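Local structure of LanC-like protein GCR2 (Arabidopsis thaliana, 3T33) at residues W65-R70 / L85-L90; D102-C107 / K142-D147; A140-C143 / L149-R152. The protein binds a zinc ion and may play a role in abscisic acid signalling, as a plant member of the LanC-like family. All blocks are in the same frame, centred on the assembly; numbering follows the deposited sequence.

Contact 1 of 3, residues W65-R70 / L85-L90; sequences WETWER and LGTAYL
Segments 65-70, at the C-terminal end of helix 45-69, and 85-90, early in helix 84-98, have their nearest CA atoms at Thr67 and Thr87, 7.4 Å apart. These two threonines make the whole contact, and their side chains lie alongside one another, running in opposite senses. Thr87 OG1 lies 2.8 Å from Thr67 OG1, within hydrogen-bonding distance. With chi1 at 63° the Thr67 hydroxyl is tucked over its own backbone and donates to Val63 O, one turn back in the same helix, which leaves the oxygen to face Thr87 OG1. One oxygen thus serves both its own helix and the neighbouring one. The methyl group of Thr87 adds a flanking contact, with its CG2 3.5 Å from Thr67 OG1. The buried surface is small, 82 Å², so the two segments meet at one polar pair, while Thr87 also touches Val63 and Leu90 touches Lys60 farther back on helix 45-69. Asn110 of helix 101-118 touches both Trp68 and Thr87, Phe386 from a loop touches Thr67, and Leu85 and Ala88 pack on Leu136 of helix 130-144.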
loop_
_atom_site.group_PDB
_atom_site.type_symbol
_atom_site.label_atom_id
_atom_site.label_comp_id
_atom_site.label_asym_id
_atom_site.label_seq_id
_atom_site.Cartn_x
_atom_site.Cartn_y
_atom_site.Cartn_z
ATOM N N TRP A 65 -6.719 2.585 21.354
ATOM C CA TRP A 65 -7.701 2.230 22.381
ATOM C C TRP A 65 -8.257 0.813 22.192
ATOM O O TRP A 65 -8.188 0.005 23.101
ATOM C CB TRP A 65 -8.836 3.236 22.508
ATOM C CG TRP A 65 -9.649 2.922 23.712
ATOM C CD1 TRP A 65 -10.924 2.404 23.745
ATOM C CD2 TRP A 65 -9.227 3.029 25.075
ATOM N NE1 TRP A 65 -11.313 2.204 25.040
ATOM C CE2 TRP A 65 -10.284 2.569 25.877
ATOM C CE3 TRP A 65 -8.046 3.485 25.702
ATOM C CZ2 TRP A 65 -10.205 2.544 27.275
ATOM C CZ3 TRP A 65 -7.975 3.462 27.107
ATOM C CH2 TRP A 65 -9.049 3.004 27.861
ATOM N N GLU A 66 -8.737 0.525 20.981
ATOM C CA GLU A 66 -9.529 -0.653 20.685
ATOM C C GLU A 66 -8.689 -1.892 20.524
ATOM O O GLU A 66 -9.114 -2.952 20.900
ATOM C CB GLU A 66 -10.341 -0.454 19.400
ATOM C CG GLU A 66 -11.441 0.579 19.484
ATOM C CD GLU A 66 -12.462 0.256 20.603
ATOM O OE1 GLU A 66 -12.685 -0.956 20.880
ATOM O OE2 GLU A 66 -13.014 1.205 21.242
ATOM N N THR A 67 -7.497 -1.776 19.946
ATOM C CA THR A 67 -6.761 -2.947 19.568
ATOM C C THR A 67 -5.781 -3.324 20.648
ATOM O O THR A 67 -5.274 -4.425 20.651
ATOM C CB THR A 67 -5.999 -2.755 18.203
ATOM O OG1 THR A 67 -5.014 -1.712 18.295
ATOM C CG2 THR A 67 -6.967 -2.479 17.068
ATOM N N TRP A 68 -5.512 -2.397 21.562
ATOM C CA TRP A 68 -4.515 -2.625 22.601
ATOM C C TRP A 68 -5.090 -2.557 24.013
ATOM O O TRP A 68 -4.992 -3.518 24.775
ATOM C CB TRP A 68 -3.363 -1.627 22.460
ATOM C CG TRP A 68 -2.168 -1.968 23.297
ATOM C CD1 TRP A 68 -1.631 -1.219 24.302
ATOM C CD2 TRP A 68 -1.360 -3.148 23.201
ATOM N NE1 TRP A 68 -0.539 -1.858 24.838
ATOM C CE2 TRP A 68 -0.352 -3.044 24.179
ATOM C CE3 TRP A 68 -1.392 -4.281 22.382
ATOM C CZ2 TRP A 68 0.615 -4.031 24.361
ATOM C CZ3 TRP A 68 -0.431 -5.259 22.565
ATOM C CH2 TRP A 68 0.559 -5.127 23.547
ATOM N N GLU A 69 -5.682 -1.418 24.362
ATOM C CA GLU A 69 -6.175 -1.204 25.747
ATOM C C GLU A 69 -7.461 -1.953 26.068
ATOM O O GLU A 69 -7.476 -2.765 26.998
ATOM C CB GLU A 69 -6.252 0.295 26.137
ATOM C CG GLU A 69 -4.860 0.990 26.199
ATOM C CD GLU A 69 -4.066 0.603 27.451
ATOM O OE1 GLU A 69 -4.691 0.060 28.392
ATOM O OE2 GLU A 69 -2.826 0.832 27.510
ATOM N N ARG A 70 -8.521 -1.722 25.301
ATOM C CA ARG A 70 -9.761 -2.464 25.482
ATOM C C ARG A 70 -9.499 -3.999 25.610
ATOM O O ARG A 70 -9.978 -4.668 26.547
ATOM C CB ARG A 70 -10.696 -2.216 24.301
ATOM C CG ARG A 70 -11.931 -3.135 24.279
ATOM C CD ARG A 70 -13.057 -2.532 25.126
ATOM N NE ARG A 70 -13.379 -1.186 24.651
ATOM C CZ ARG A 70 -14.304 -0.914 23.720
ATOM N NH1 ARG A 70 -15.026 -1.899 23.178
ATOM N NH2 ARG A 70 -14.510 0.347 23.336
ATOM N N LEU A 85 -0.058 -6.029 14.577
ATOM C CA LEU A 85 1.068 -5.446 13.911
ATOM C C LEU A 85 0.646 -4.213 13.056
ATOM O O LEU A 85 1.422 -3.273 12.922
ATOM C CB LEU A 85 1.825 -6.486 13.050
ATOM C CG LEU A 85 3.259 -5.991 12.781
ATOM C CD1 LEU A 85 4.232 -6.070 14.026
ATOM C CD2 LEU A 85 3.897 -6.672 11.586
ATOM N N GLY A 86 -0.561 -4.241 12.501
ATOM C CA GLY A 86 -1.165 -3.062 11.853
ATOM C C GLY A 86 -1.119 -1.853 12.764
ATOM O O GLY A 86 -0.769 -0.758 12.353
ATOM N N THR A 87 -1.371 -2.064 14.035
ATOM C CA THR A 87 -1.342 -0.979 15.002
ATOM C C THR A 87 0.068 -0.521 15.265
ATOM O O THR A 87 0.320 0.697 15.247
ATOM C CB THR A 87 -2.039 -1.429 16.313
ATOM O OG1 THR A 87 -3.416 -1.703 16.003
ATOM C CG2 THR A 87 -1.945 -0.380 17.372
ATOM N N ALA A 88 1.002 -1.466 15.468
ATOM C CA ALA A 88 2.376 -1.101 15.633
ATOM C C ALA A 88 2.886 -0.275 14.439
ATOM O O ALA A 88 3.653 0.692 14.591
ATOM C CB ALA A 88 3.266 -2.395 15.799
ATOM N N TYR A 89 2.510 -0.680 13.236
ATOM C CA TYR A 89 2.997 0.019 12.050
ATOM C C TYR A 89 2.451 1.425 11.961
ATOM O O TYR A 89 3.139 2.363 11.601
ATOM C CB TYR A 89 2.697 -0.815 10.767
ATOM C CG TYR A 89 3.635 -0.498 9.635
ATOM C CD1 TYR A 89 4.968 -0.139 9.845
ATOM C CD2 TYR A 89 3.157 -0.457 8.333
ATOM C CE1 TYR A 89 5.805 0.206 8.752
ATOM C CE2 TYR A 89 3.963 -0.129 7.274
ATOM C CZ TYR A 89 5.276 0.182 7.462
ATOM O OH TYR A 89 5.984 0.505 6.294
ATOM N N LEU A 90 1.205 1.572 12.320
ATOM C CA LEU A 90 0.583 2.901 12.351
ATOM C C LEU A 90 1.335 3.801 13.358
ATOM O O LEU A 90 1.536 5.013 13.119
ATOM C CB LEU A 90 -0.899 2.767 12.684
ATOM C CG LEU A 90 -1.574 4.139 13.009
ATOM C CD1 LEU A 90 -1.529 5.108 11.805
ATOM C CD2 LEU A 90 -3.038 3.912 13.511
#

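Contact 2 of 3, residues D102-C107 / K142-D147; sequences DDLKLC and KCLGDD
Leu104 meets helix 130-144 with one methyl group: its CD2 lies 3.8 Å from both the N and the CB of Leu144, and 4.1 Å from Cys143 CB. CG of Leu104 is anti to the backbone N (chi1 179°), which carries the branched end across to the last turn of that helix. The side chains of Leu104 and Leu144 cross obliquely, and Leu144 CD1 reaches on past Leu104 to the chain of Lys105. There Lys105 CE lies 3.9 Å from Leu144 CD1, the two chains crossing at about a right angle. Lys105 takes part through CE, near the end of its chain, at the exposed border of the contact, whereas Leu104 is buried.

Further out, the helix ends just after Leu144. Gly145, with positive phi (90°), is the C-prime residue of a Schellman motif, in which Asp146 N bonds to Ala141 O and Gly145 N more weakly to Lys142 O. Asp146 then N-caps the next helix, its OD1 accepting from Leu149 N. Lys142 NZ spans the turn to Asp147 OD1 in a salt bridge of 3.1 Å, meeting the oxygen from above the carboxylate plane, 44° out of it. On the other helix, Asp103, which does not touch segment 142-147, makes a salt bridge with Lys60 and a hydrogen bond with Ser94. This is apolar helix-helix packing of the all-helical LanC-like fold, made beside a helix end where a Schellman motif is followed directly by an N-cap.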
loop_
_atom_site.group_PDB
_atom_site.type_symbol
_atom_site.label_atom_id
_atom_site.label_comp_id
_atom_site.label_asym_id
_atom_site.label_seq_id
_atom_site.Cartn_x
_atom_site.Cartn_y
_atom_site.Cartn_z
ATOM N N ASP A 102 7.226 8.156 22.356
ATOM C CA ASP A 102 6.246 7.257 22.972
ATOM C C ASP A 102 5.534 6.382 21.926
ATOM O O ASP A 102 5.075 5.265 22.248
ATOM C CB ASP A 102 5.215 8.013 23.824
ATOM C CG ASP A 102 5.835 8.657 25.090
ATOM O OD1 ASP A 102 6.969 8.269 25.534
ATOM O OD2 ASP A 102 5.182 9.585 25.646
ATOM N N ASP A 103 5.402 6.926 20.708
ATOM C CA ASP A 103 4.822 6.184 19.579
ATOM C C ASP A 103 5.758 4.974 19.264
ATOM O O ASP A 103 5.287 3.895 19.029
ATOM C CB ASP A 103 4.636 7.057 18.315
ATOM C CG ASP A 103 3.331 7.894 18.324
ATOM O OD1 ASP A 103 2.400 7.629 19.112
ATOM O OD2 ASP A 103 3.230 8.850 17.508
ATOM N N LEU A 104 7.067 5.208 19.220
ATOM C CA LEU A 104 8.037 4.161 18.923
ATOM C C LEU A 104 8.070 3.082 20.006
ATOM O O LEU A 104 8.094 1.900 19.703
ATOM C CB LEU A 104 9.402 4.780 18.756
ATOM C CG LEU A 104 10.616 3.887 18.464
ATOM C CD1 LEU A 104 10.435 3.174 17.106
ATOM C CD2 LEU A 104 11.827 4.753 18.445
ATOM N N LYS A 105 8.024 3.491 21.273
ATOM C CA LYS A 105 8.011 2.543 22.386
ATOM C C LYS A 105 6.773 1.705 22.325
ATOM O O LYS A 105 6.821 0.511 22.532
ATOM C CB LYS A 105 8.122 3.257 23.757
ATOM C CG LYS A 105 9.567 3.323 24.240
ATOM C CD LYS A 105 9.856 4.544 25.100
ATOM C CE LYS A 105 11.295 5.023 24.884
ATOM N NZ LYS A 105 11.385 6.551 24.724
ATOM N N LEU A 106 5.645 2.330 22.072
ATOM C CA LEU A 106 4.427 1.579 22.142
ATOM C C LEU A 106 4.477 0.556 20.993
ATOM O O LEU A 106 4.098 -0.621 21.176
ATOM C CB LEU A 106 3.214 2.495 22.010
ATOM C CG LEU A 106 1.918 1.718 22.260
ATOM C CD1 LEU A 106 2.027 1.035 23.655
ATOM C CD2 LEU A 106 0.681 2.620 22.171
ATOM N N CYS A 107 4.924 1.050 19.822
ATOM C CA CYS A 107 5.237 0.244 18.650
ATOM C C CYS A 107 5.907 -1.056 19.063
ATOM O O CYS A 107 5.367 -2.133 18.841
ATOM C CB CYS A 107 6.172 1.008 17.682
ATOM S SG CYS A 107 6.652 -0.050 16.226
ATOM N N LYS A 142 16.250 -0.447 15.797
ATOM C CA LYS A 142 17.304 0.381 15.249
ATOM C C LYS A 142 16.970 1.864 15.505
ATOM O O LYS A 142 17.832 2.628 15.899
ATOM C CB LYS A 142 17.508 0.095 13.735
ATOM C CG LYS A 142 18.958 0.246 13.211
ATOM C CD LYS A 142 19.953 -0.522 14.100
ATOM C CE LYS A 142 21.400 -0.514 13.601
ATOM N NZ LYS A 142 22.235 -1.288 14.585
ATOM N N CYS A 143 15.723 2.278 15.319
ATOM C CA CYS A 143 15.419 3.704 15.536
ATOM C C CYS A 143 15.613 4.069 17.005
ATOM O O CYS A 143 16.185 5.121 17.324
ATOM C CB CYS A 143 14.020 4.060 15.053
ATOM S SG CYS A 143 13.874 3.860 13.281
ATOM N N LEU A 144 15.190 3.170 17.882
ATOM C CA LEU A 144 15.286 3.374 19.289
ATOM C C LEU A 144 16.732 3.348 19.816
ATOM O O LEU A 144 17.020 3.930 20.852
ATOM C CB LEU A 144 14.382 2.396 20.021
ATOM C CG LEU A 144 14.239 2.608 21.535
ATOM C CD1 LEU A 144 13.462 3.923 21.893
ATOM C CD2 LEU A 144 13.607 1.391 22.184
ATOM N N GLY A 145 17.641 2.715 19.075
ATOM C CA GLY A 145 19.061 2.674 19.411
ATOM C C GLY A 145 19.385 1.473 20.281
ATOM O O GLY A 145 20.471 1.431 20.925
ATOM N N ASP A 146 18.468 0.490 20.284
ATOM C CA ASP A 146 18.618 -0.733 21.060
ATOM C C ASP A 146 19.183 -1.858 20.189
ATOM O O ASP A 146 18.417 -2.622 19.591
ATOM C CB ASP A 146 17.272 -1.153 21.646
ATOM C CG ASP A 146 17.390 -2.308 22.627
ATOM O OD1 ASP A 146 18.452 -2.958 22.620
ATOM O OD2 ASP A 146 16.416 -2.561 23.398
ATOM N N ASP A 147 20.514 -1.954 20.130
ATOM C CA ASP A 147 21.210 -2.967 19.331
ATOM C C ASP A 147 20.833 -4.395 19.719
ATOM O O ASP A 147 20.553 -5.185 18.851
ATOM C CB ASP A 147 22.736 -2.784 19.379
ATOM C CG ASP A 147 23.240 -1.526 18.585
ATOM O OD1 ASP A 147 22.515 -0.999 17.682
ATOM O OD2 ASP A 147 24.395 -1.069 18.857
#

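Contact 3 of 3, residues A140-C143 / L149-R152; sequences AAKC and LYDR
Ala141 CB points into the start of helix 147-158, approaching Tyr150 N to 3.7 Å and Leu149 CD1 to 3.9 Å. The small methyl lets the two backbones come close, with the CA atoms of Ala141 and Tyr150 only 5.2 Å apart. Leu149 meets it with both CB and CD1, while Tyr150 offers its backbone and CB. Next in sequence, Lys142 turns its chain over the tyrosine. A bend at chi2 (50°) is followed by an extended end, which brings CD over the centre of one face of the Tyr150 ring, 4.2 Å above its plane. The amino group stands above the ring plane but displaced past the side of CD2 and CE2. Lys142 NZ is 4.4 Å from the ring centroid and 29° off the ring normal, an off-centre cation-pi contact secondary to its salt bridge with Asp147. The ring itself is held at its far end by a hydrogen bond between Tyr150 OH and Ser192 OG, and Ile188 of helix 174-188 touches both Lys142 and Tyr150. Within the second segment, Leu149 CD2 packs against a face of the Arg152 guanidinium, whose NH2 makes a salt bridge with Glu112. Together the segments flank a tight turn joining consecutive helices 130-144 and 147-158 of the all-helical LanC-like fold, with a Schellman end and the Asp146 N-cap between them.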
loop_
_atom_site.group_PDB
_atom_site.type_symbol
_atom_site.label_atom_id
_atom_site.label_comp_id
_atom_site.label_asym_id
_atom_site.label_seq_id
_atom_site.Cartn_x
_atom_site.Cartn_y
_atom_site.Cartn_z
ATOM N N ALA A 140 12.234 -0.753 14.127
ATOM C CA ALA A 140 11.836 0.028 15.304
ATOM C C ALA A 140 12.938 0.023 16.360
ATOM O O ALA A 140 13.236 1.066 16.897
ATOM C CB ALA A 140 10.503 -0.427 15.858
ATOM N N ALA A 141 13.589 -1.124 16.584
ATOM C CA ALA A 141 14.750 -1.228 17.512
ATOM C C ALA A 141 15.970 -0.436 17.092
ATOM O O ALA A 141 16.678 0.121 17.927
ATOM C CB ALA A 141 15.147 -2.716 17.774
ATOM N N LYS A 142 16.250 -0.447 15.797
ATOM C CA LYS A 142 17.304 0.381 15.249
ATOM C C LYS A 142 16.970 1.864 15.505
ATOM O O LYS A 142 17.832 2.628 15.899
ATOM C CB LYS A 142 17.508 0.095 13.735
ATOM C CG LYS A 142 18.958 0.246 13.211
ATOM C CD LYS A 142 19.953 -0.522 14.100
ATOM C CE LYS A 142 21.400 -0.514 13.601
ATOM N NZ LYS A 142 22.235 -1.288 14.585
ATOM N N CYS A 143 15.723 2.278 15.319
ATOM C CA CYS A 143 15.419 3.704 15.536
ATOM C C CYS A 143 15.613 4.069 17.005
ATOM O O CYS A 143 16.185 5.121 17.324
ATOM C CB CYS A 143 14.020 4.060 15.053
ATOM S SG CYS A 143 13.874 3.860 13.281
ATOM N N LEU A 149 18.061 -5.779 21.122
ATOM C CA LEU A 149 16.733 -6.045 20.606
ATOM C C LEU A 149 16.775 -6.188 19.060
ATOM O O LEU A 149 16.062 -6.972 18.471
ATOM C CB LEU A 149 15.863 -4.851 20.926
ATOM C CG LEU A 149 14.487 -5.112 21.491
ATOM C CD1 LEU A 149 13.586 -3.987 21.059
ATOM C CD2 LEU A 149 13.945 -6.421 21.048
ATOM N N TYR A 150 17.599 -5.392 18.420
ATOM C CA TYR A 150 17.719 -5.448 16.993
ATOM C C TYR A 150 18.211 -6.835 16.536
ATOM O O TYR A 150 17.606 -7.427 15.599
ATOM C CB TYR A 150 18.663 -4.380 16.499
ATOM C CG TYR A 150 19.185 -4.638 15.106
ATOM C CD1 TYR A 150 18.331 -4.548 14.013
ATOM C CD2 TYR A 150 20.545 -4.893 14.868
ATOM C CE1 TYR A 150 18.782 -4.732 12.758
ATOM C CE2 TYR A 150 21.011 -5.092 13.570
ATOM C CZ TYR A 150 20.122 -5.024 12.527
ATOM O OH TYR A 150 20.495 -5.219 11.200
ATOM N N ASP A 151 19.287 -7.334 17.200
ATOM C CA ASP A 151 19.912 -8.615 16.842
ATOM C C ASP A 151 18.914 -9.693 17.027
ATOM O O ASP A 151 18.799 -10.633 16.207
ATOM C CB ASP A 151 21.070 -8.922 17.746
ATOM C CG ASP A 151 22.232 -7.952 17.548
ATOM O OD1 ASP A 151 22.433 -7.441 16.414
ATOM O OD2 ASP A 151 22.952 -7.739 18.540
ATOM N N ARG A 152 18.147 -9.548 18.087
ATOM C CA ARG A 152 17.214 -10.580 18.415
ATOM C C ARG A 152 16.113 -10.699 17.341
ATOM O O ARG A 152 15.744 -11.819 16.958
ATOM C CB ARG A 152 16.696 -10.374 19.843
ATOM C CG ARG A 152 15.236 -10.809 20.106
ATOM C CD ARG A 152 14.796 -10.428 21.560
ATOM N NE ARG A 152 13.363 -10.106 21.612
ATOM C CZ ARG A 152 12.762 -9.413 22.580
ATOM N NH1 ARG A 152 13.455 -8.937 23.613
ATOM N NH2 ARG A 152 11.450 -9.184 22.488
#

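Contact 2 lies on the same side of the chain's centre as contact 1 and as contact 3, and all lie away from the zinc site of Cys288, Cys333 and His334. The centres of contacts 1 and 2 are about 16 Å apart, and they meet where Ala88 O lies 3.5 Å from Cys107 SG and Trp68 NE1 4.0 Å from Leu106 CD1. Contacts 2 and 3, with centres about 8 Å apart, share Lys142 and Cys143 on helix 130-144, and a probable backbone hydrogen bond, Asp146 N to Ala141 O at 3.0 Å, joins them. Leu104 CD1 also packs 3.5 Å from Ala140 O. Contacts 1 and 3 do not touch, their nearest atoms being about 7 Å apart.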